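Local structure of peptidase M28 (Shewanella amazonensis SB2B, 3IIB) at residues Q88-V92 / A199-D205; I169-S173 / A206-N210; R343-A348 / V435-P441. The protein is a zinc-dependent peptidase of family M28 that probably acts as a carboxypeptidase or dipeptidase and is likely to work as a homodimer. All blocks are in the same frame, centred on the assembly; numbering follows the deposited sequence.

Interaction 1 of 3, residues Q88-V92 / A199-D205; sequences QPLVV and AAISNPD
Asp-205, in the first turn of helix 203-213, reaches across to the backbone of Val-91, whose N donates to OD2 over 2.9 Å. Ser-202 OG also donates to Asp-205 OD2, a notably short bond of 2.5 Å, and the two donors come from opposite faces of the carboxylate plane. Ser-202 is the N-cap of the helix: its OG, held between its own backbone N and carbonyl carbon (chi1 73°), also accepts from Asp-205 N. Val-91 is held at both of its backbone polar atoms: besides the bond from its N, its O accepts from Ser-202 N at 3.1 Å, the donor lying nearly in line with the C=O bond. Leu-90 lays CD2 against the carboxylate, 3.5 Å from Asp-205 OD1. Further along, Val-92 pairs with Ile-201 as an antiparallel non-hydrogen-bonded pair. Val-92 CG2, anti to the backbone N, is pressed to 3.3 Å from Ala-199 CB, tighter than a normal van der Waals contact, and lies 3.9 Å from Ile-201 CG2. Were Asp-205 replaced by an alanine, Val-91 N and the Ser-202 hydroxyl would probably lose this acceptor, and Arg-180 the carboxylate it pairs with. A buried carboxylate with two hydrogen bonds and an arginine beside it is probably ionised, and it ties the end of the strand pairing to the start of the helix.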
# COMPACT_ATOMS: atom_id res chain seq x y z
N GLN A 88 8.28 -0.80 -18.46
CA GLN A 88 7.95 -1.14 -17.10
C GLN A 88 6.44 -1.20 -16.88
O GLN A 88 5.70 -0.43 -17.50
CB GLN A 88 8.47 -0.06 -16.16
CG GLN A 88 9.94 0.04 -16.06
CD GLN A 88 10.42 0.46 -14.72
OE1 GLN A 88 9.85 0.07 -13.73
NE2 GLN A 88 11.56 1.17 -14.67
N PRO A 89 6.00 -2.00 -15.91
CA PRO A 89 4.58 -2.02 -15.50
C PRO A 89 4.17 -0.76 -14.76
O PRO A 89 4.99 -0.12 -14.09
CB PRO A 89 4.51 -3.21 -14.53
CG PRO A 89 5.76 -3.98 -14.72
CD PRO A 89 6.78 -2.99 -15.15
N LEU A 90 2.91 -0.38 -14.95
CA LEU A 90 2.26 0.62 -14.13
C LEU A 90 1.09 0.00 -13.35
O LEU A 90 0.56 -1.07 -13.71
CB LEU A 90 1.75 1.74 -15.02
CG LEU A 90 2.78 2.49 -15.86
CD1 LEU A 90 2.06 3.30 -16.96
CD2 LEU A 90 3.72 3.40 -15.02
N VAL A 91 0.71 0.66 -12.26
CA VAL A 91 -0.45 0.25 -11.46
C VAL A 91 -1.44 1.41 -11.68
O VAL A 91 -1.15 2.58 -11.40
CB VAL A 91 -0.15 0.04 -9.96
CG1 VAL A 91 -1.44 0.05 -9.13
CG2 VAL A 91 0.64 -1.33 -9.74
N VAL A 92 -2.55 1.06 -12.28
CA VAL A 92 -3.49 2.03 -12.82
C VAL A 92 -4.89 1.62 -12.38
O VAL A 92 -5.16 0.44 -12.18
CB VAL A 92 -3.38 2.10 -14.37
CG1 VAL A 92 -3.82 0.79 -15.03
CG2 VAL A 92 -4.16 3.24 -14.95
N ALA A 199 -7.64 7.45 -16.59
CA ALA A 199 -7.15 6.59 -15.54
C ALA A 199 -6.24 7.35 -14.60
O ALA A 199 -5.67 8.38 -14.98
CB ALA A 199 -6.39 5.42 -16.15
N ALA A 200 -6.14 6.86 -13.38
CA ALA A 200 -5.16 7.33 -12.39
C ALA A 200 -4.09 6.26 -12.21
O ALA A 200 -4.38 5.06 -12.21
CB ALA A 200 -5.85 7.60 -11.06
N ILE A 201 -2.84 6.72 -12.06
CA ILE A 201 -1.72 5.84 -11.78
C ILE A 201 -1.24 6.12 -10.37
O ILE A 201 -1.56 7.17 -9.79
CB ILE A 201 -0.59 5.94 -12.80
CG1 ILE A 201 0.13 7.32 -12.74
CG2 ILE A 201 -1.10 5.61 -14.20
CD1 ILE A 201 1.21 7.53 -13.83
N SER A 202 -0.55 5.13 -9.79
CA SER A 202 -0.08 5.28 -8.42
C SER A 202 0.92 6.40 -8.37
O SER A 202 1.55 6.74 -9.36
CB SER A 202 0.57 4.00 -7.87
OG SER A 202 1.85 3.73 -8.42
N ASN A 203 1.07 6.97 -7.18
CA ASN A 203 2.09 7.97 -6.95
C ASN A 203 3.53 7.54 -7.32
O ASN A 203 4.19 8.29 -8.03
CB ASN A 203 1.94 8.50 -5.52
CG ASN A 203 0.99 9.67 -5.46
OD1 ASN A 203 1.33 10.79 -5.86
ND2 ASN A 203 -0.26 9.41 -5.08
N PRO A 204 3.97 6.31 -6.94
CA PRO A 204 5.31 5.87 -7.39
C PRO A 204 5.42 5.78 -8.92
O PRO A 204 6.44 6.08 -9.49
CB PRO A 204 5.46 4.50 -6.71
CG PRO A 204 4.62 4.66 -5.43
CD PRO A 204 3.42 5.40 -5.92
N ASP A 205 4.33 5.39 -9.58
CA ASP A 205 4.36 5.31 -11.04
C ASP A 205 4.49 6.71 -11.70
O ASP A 205 5.16 6.88 -12.71
CB ASP A 205 3.11 4.58 -11.55
CG ASP A 205 3.16 3.11 -11.28
OD1 ASP A 205 4.15 2.47 -11.72
OD2 ASP A 205 2.21 2.60 -10.64

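Interaction 2 of 3, residues I169-S173 / A206-N210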
# COMPACT_ATOMS: atom_id res chain seq x y z
N ILE A 169 -6.22 10.26 -21.00
CA ILE A 169 -5.56 10.97 -19.93
C ILE A 169 -5.17 9.98 -18.84
O ILE A 169 -5.91 9.03 -18.52
CB ILE A 169 -6.40 12.10 -19.37
CG1 ILE A 169 -5.69 12.81 -18.23
CG2 ILE A 169 -7.79 11.62 -18.88
CD1 ILE A 169 -6.39 14.13 -17.85
N ILE A 170 -3.95 10.15 -18.33
CA ILE A 170 -3.58 9.56 -17.05
C ILE A 170 -3.29 10.68 -16.08
O ILE A 170 -2.71 11.70 -16.46
CB ILE A 170 -2.35 8.61 -17.13
CG1 ILE A 170 -1.20 9.24 -17.89
CG2 ILE A 170 -2.76 7.22 -17.78
CD1 ILE A 170 0.22 8.55 -17.64
N ILE A 171 -3.64 10.46 -14.82
CA ILE A 171 -3.30 11.40 -13.77
C ILE A 171 -2.49 10.74 -12.65
O ILE A 171 -2.65 9.55 -12.35
CB ILE A 171 -4.56 12.12 -13.17
CG1 ILE A 171 -5.43 11.18 -12.31
CG2 ILE A 171 -5.31 12.88 -14.27
CD1 ILE A 171 -6.57 11.93 -11.56
N ARG A 172 -1.62 11.51 -12.02
CA ARG A 172 -1.14 11.13 -10.71
C ARG A 172 -2.32 11.08 -9.76
O ARG A 172 -3.07 12.05 -9.62
CB ARG A 172 -0.13 12.14 -10.16
CG ARG A 172 0.37 11.83 -8.73
CD ARG A 172 1.30 12.93 -8.21
NE ARG A 172 2.59 12.95 -8.90
CZ ARG A 172 3.66 12.24 -8.53
NH1 ARG A 172 3.63 11.46 -7.42
NH2 ARG A 172 4.78 12.34 -9.24
N SER A 173 -2.48 9.92 -9.12
CA SER A 173 -3.54 9.70 -8.16
C SER A 173 -3.66 10.86 -7.21
O SER A 173 -2.64 11.41 -6.73
CB SER A 173 -3.29 8.43 -7.36
OG SER A 173 -3.63 7.27 -8.13
N ALA A 206 3.86 7.71 -11.12
CA ALA A 206 3.95 9.08 -11.61
C ALA A 206 5.39 9.59 -11.37
O ALA A 206 5.97 10.24 -12.26
CB ALA A 206 2.94 9.95 -10.89
N ASP A 207 5.99 9.21 -10.22
CA ASP A 207 7.38 9.55 -9.94
C ASP A 207 8.28 8.91 -11.03
O ASP A 207 9.25 9.51 -11.48
CB ASP A 207 7.87 9.03 -8.60
CG ASP A 207 7.20 9.68 -7.43
OD1 ASP A 207 6.60 10.77 -7.61
OD2 ASP A 207 7.24 9.06 -6.34
N LEU A 208 7.98 7.67 -11.39
CA LEU A 208 8.78 6.94 -12.37
C LEU A 208 8.74 7.62 -13.74
O LEU A 208 9.76 7.77 -14.42
CB LEU A 208 8.31 5.49 -12.49
CG LEU A 208 8.95 4.61 -13.56
CD1 LEU A 208 10.45 4.47 -13.27
CD2 LEU A 208 8.22 3.23 -13.56
N ILE A 209 7.54 8.03 -14.14
CA ILE A 209 7.36 8.66 -15.42
C ILE A 209 8.18 9.97 -15.40
O ILE A 209 8.88 10.30 -16.35
CB ILE A 209 5.90 8.93 -15.73
CG1 ILE A 209 5.17 7.63 -16.03
CG2 ILE A 209 5.78 9.88 -16.94
CD1 ILE A 209 3.65 7.79 -16.40
N ASN A 210 8.09 10.70 -14.30
CA ASN A 210 8.84 11.96 -14.15
C ASN A 210 10.35 11.73 -14.31
O ASN A 210 11.02 12.50 -15.00
CB ASN A 210 8.59 12.61 -12.79
CG ASN A 210 7.28 13.40 -12.72
OD1 ASN A 210 6.68 13.80 -13.73
ND2 ASN A 210 6.86 13.70 -11.48
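Arg-172 sends CG away from its backbone N (chi1 177°), runs straight through chi2 and then bends at chi3 (-70°), which lays its guanidinium flat over Ala-206 and brings its outer edge to Asp-207. Ala-206 CB sits above the middle of the guanidinium, 3.4 Å from Arg-172 CZ, and so covers one face of the group. The salt bridge forms at the end: NH1 and NH2 both donate to Asp-207 OD1, NH2 at 2.9 Å and NH1 at 3.1 Å. This oxygen lies almost in the guanidinium plane, although the two flat groups are inclined to each other. Both nitrogens approach OD1 from the same face of the carboxylate, NH2 on its anti side. Further bonds fix the arginine's rotation, since NE forms a salt bridge with Asp-135 and NH1 donates to Asn-203 OD1. Asn-210 ND2 lies at the same guanidinium edge, yet it is no partner of Arg-172; it donates to Asp-135 OD2, while Asn-210 OD1 accepts from Arg-112. Asp-135 thus links the arginine and the asparagine as a shared acceptor. Two residues back along the strand, Ile-170 and Ile-209 meet tip to tip, their CD1 atoms 3.7 Å apart. Strand 168-172 lies in the sheet between the parallel strands 131-134 and 198-201, and helix 203-213 runs across it: the axes of 169-172 and 206-210 approach to 9.7 Å at 107°. Phe-133 and Ile-201, from those two flanking strands, also touch Ile-209, so the helix packs on all three.

Interaction 3 of 3, residues R343-A348 / V435-P441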
# COMPACT_ATOMS: atom_id res chain seq x y z
N ARG A 343 -23.17 26.78 10.84
CA ARG A 343 -23.88 27.64 9.90
C ARG A 343 -25.24 27.86 10.50
O ARG A 343 -26.19 27.12 10.23
CB ARG A 343 -23.95 26.97 8.54
CG ARG A 343 -24.43 27.87 7.46
CD ARG A 343 -23.44 28.89 6.95
NE ARG A 343 -24.02 29.50 5.75
CZ ARG A 343 -24.68 30.66 5.70
NH1 ARG A 343 -24.81 31.43 6.78
NH2 ARG A 343 -25.22 31.09 4.55
N VAL A 344 -25.29 28.84 11.43
CA VAL A 344 -26.50 29.21 12.17
C VAL A 344 -26.70 30.74 12.13
O VAL A 344 -25.82 31.50 11.68
CB VAL A 344 -26.42 28.72 13.62
CG1 VAL A 344 -26.24 27.17 13.69
CG2 VAL A 344 -25.26 29.46 14.39
N ALA A 345 -27.84 31.20 12.65
CA ALA A 345 -28.07 32.61 12.84
C ALA A 345 -26.91 33.28 13.60
O ALA A 345 -26.31 32.69 14.51
CB ALA A 345 -29.41 32.83 13.59
N ASP A 346 -26.64 34.53 13.25
CA ASP A 346 -25.64 35.29 13.94
C ASP A 346 -25.89 35.25 15.47
O ASP A 346 -24.94 35.10 16.25
CB ASP A 346 -25.58 36.74 13.45
CG ASP A 346 -24.95 36.86 12.06
OD1 ASP A 346 -24.14 35.97 11.68
OD2 ASP A 346 -25.27 37.86 11.37
N THR A 347 -27.16 35.37 15.87
CA THR A 347 -27.52 35.42 17.29
C THR A 347 -27.48 34.04 17.98
O THR A 347 -27.57 33.96 19.20
CB THR A 347 -28.91 36.03 17.53
OG1 THR A 347 -29.90 35.25 16.83
CG2 THR A 347 -28.96 37.50 17.09
N ALA A 348 -27.38 32.97 17.20
CA ALA A 348 -27.21 31.61 17.71
C ALA A 348 -25.75 31.18 17.87
O ALA A 348 -25.50 30.19 18.52
CB ALA A 348 -27.90 30.63 16.78
N VAL A 435 -32.08 27.12 21.48
CA VAL A 435 -31.56 28.20 20.67
C VAL A 435 -32.30 28.27 19.34
O VAL A 435 -32.48 27.26 18.66
CB VAL A 435 -30.02 28.04 20.43
CG1 VAL A 435 -29.46 29.26 19.68
CG2 VAL A 435 -29.29 27.82 21.80
N GLU A 436 -32.65 29.49 18.95
CA GLU A 436 -33.20 29.73 17.64
C GLU A 436 -32.07 29.82 16.64
O GLU A 436 -31.25 30.72 16.73
CB GLU A 436 -34.08 31.00 17.63
CG GLU A 436 -34.55 31.36 16.24
CD GLU A 436 -35.35 30.23 15.62
OE1 GLU A 436 -36.40 29.89 16.18
OE2 GLU A 436 -34.91 29.71 14.57
N LEU A 437 -32.02 28.91 15.68
CA LEU A 437 -30.91 28.83 14.74
C LEU A 437 -31.10 29.59 13.42
O LEU A 437 -30.16 29.75 12.64
CB LEU A 437 -30.54 27.36 14.46
CG LEU A 437 -30.18 26.46 15.65
CD1 LEU A 437 -29.74 25.10 15.06
CD2 LEU A 437 -29.08 27.12 16.53
N ARG A 438 -32.30 30.09 13.19
CA ARG A 438 -32.65 30.73 11.95
C ARG A 438 -32.97 32.22 12.23
O ARG A 438 -33.29 32.61 13.38
CB ARG A 438 -33.85 30.00 11.35
CG ARG A 438 -33.58 28.58 10.94
CD ARG A 438 -34.80 27.98 10.38
NE ARG A 438 -34.58 26.57 10.02
CZ ARG A 438 -34.94 26.02 8.87
NH1 ARG A 438 -35.58 26.73 7.97
NH2 ARG A 438 -34.65 24.75 8.62
N PRO A 439 -32.91 33.07 11.21
CA PRO A 439 -32.49 32.80 9.86
C PRO A 439 -30.99 32.77 9.70
O PRO A 439 -30.26 33.45 10.45
CB PRO A 439 -33.06 33.99 9.09
CG PRO A 439 -32.91 35.12 10.04
CD PRO A 439 -33.21 34.50 11.39
N LEU A 440 -30.50 32.03 8.71
CA LEU A 440 -29.08 32.02 8.39
C LEU A 440 -28.69 33.36 7.78
O LEU A 440 -29.42 33.87 6.93
CB LEU A 440 -28.77 30.93 7.36
CG LEU A 440 -29.10 29.50 7.76
CD1 LEU A 440 -28.55 28.44 6.73
CD2 LEU A 440 -28.59 29.24 9.15
N PRO A 441 -27.54 33.91 8.18
CA PRO A 441 -27.06 35.13 7.54
C PRO A 441 -26.58 34.85 6.09
O PRO A 441 -26.26 33.69 5.76
CB PRO A 441 -25.89 35.56 8.42
CG PRO A 441 -25.39 34.28 9.01
CD PRO A 441 -26.57 33.36 9.12
O HOH W 1 -28.75 35.61 11.22
O HOH W 2 -31.00 33.09 18.18
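Ala-345 and Leu-437 join the start of helix 346-355, in the M28 peptidase domain, to the irregular C-terminal tail that follows helix 413-432. The direct polar bonds are three. Ala-345 N donates to Leu-437 O at 2.7 Å, from above the carbonyl plane, and the Arg-343 guanidinium holds Pro-441 O end-on with NH1 (2.9 Å) and NH2. The carbonyl oxygen lies in the guanidinium plane, with NH2 nearly in line with the C=O bond and NH1 well off it. Arg-343 reaches this position by bending at chi2 (76°).

Van der Waals contacts run along the tail. The apolar ones gather at Ala-348, whose CB rests against Val-435 CG1 at 3.6 Å and against Leu-437 CD2, which also meets Val-344 CG1. Leu-440 CD2 packs on the backbone of Arg-343 and Val-344, and the Pro-441 ring brings CD to 3.3 Å from Val-344 O and CG beside Asp-346 OD1. Val-352 and Tyr-325 add to the packing round Leu-437.

Two waters complete the junction. One joins Thr-347 OG1 to Glu-436 O; the other accepts from Asp-346 N and donates to Pro-439 O, 2.7 Å away.

In the fold
Interactions 1 and 2 form one buried unit, with centres 6 Å apart. Both use helix 203-213 and neighbouring strands of the large sheet, and they meet directly where Ile-201 O lies 2.7 Å from Ser-173 OG, a probable hydrogen bond. Both involve a helix aspartate with an arginine partner; across the contact itself, buried Asp-205 accepts from a backbone N-H, whereas partly exposed Asp-207 takes its arginine. Interaction 3 lies on the opposite side of the chain's centre, its centre about 48 and 46 Å from those of interactions 1 and 2. Partly buried, it ties the C-terminal tail to the peptidase domain through carbonyl acceptors, prolines and bridging waters, with no salt bridge between its segments.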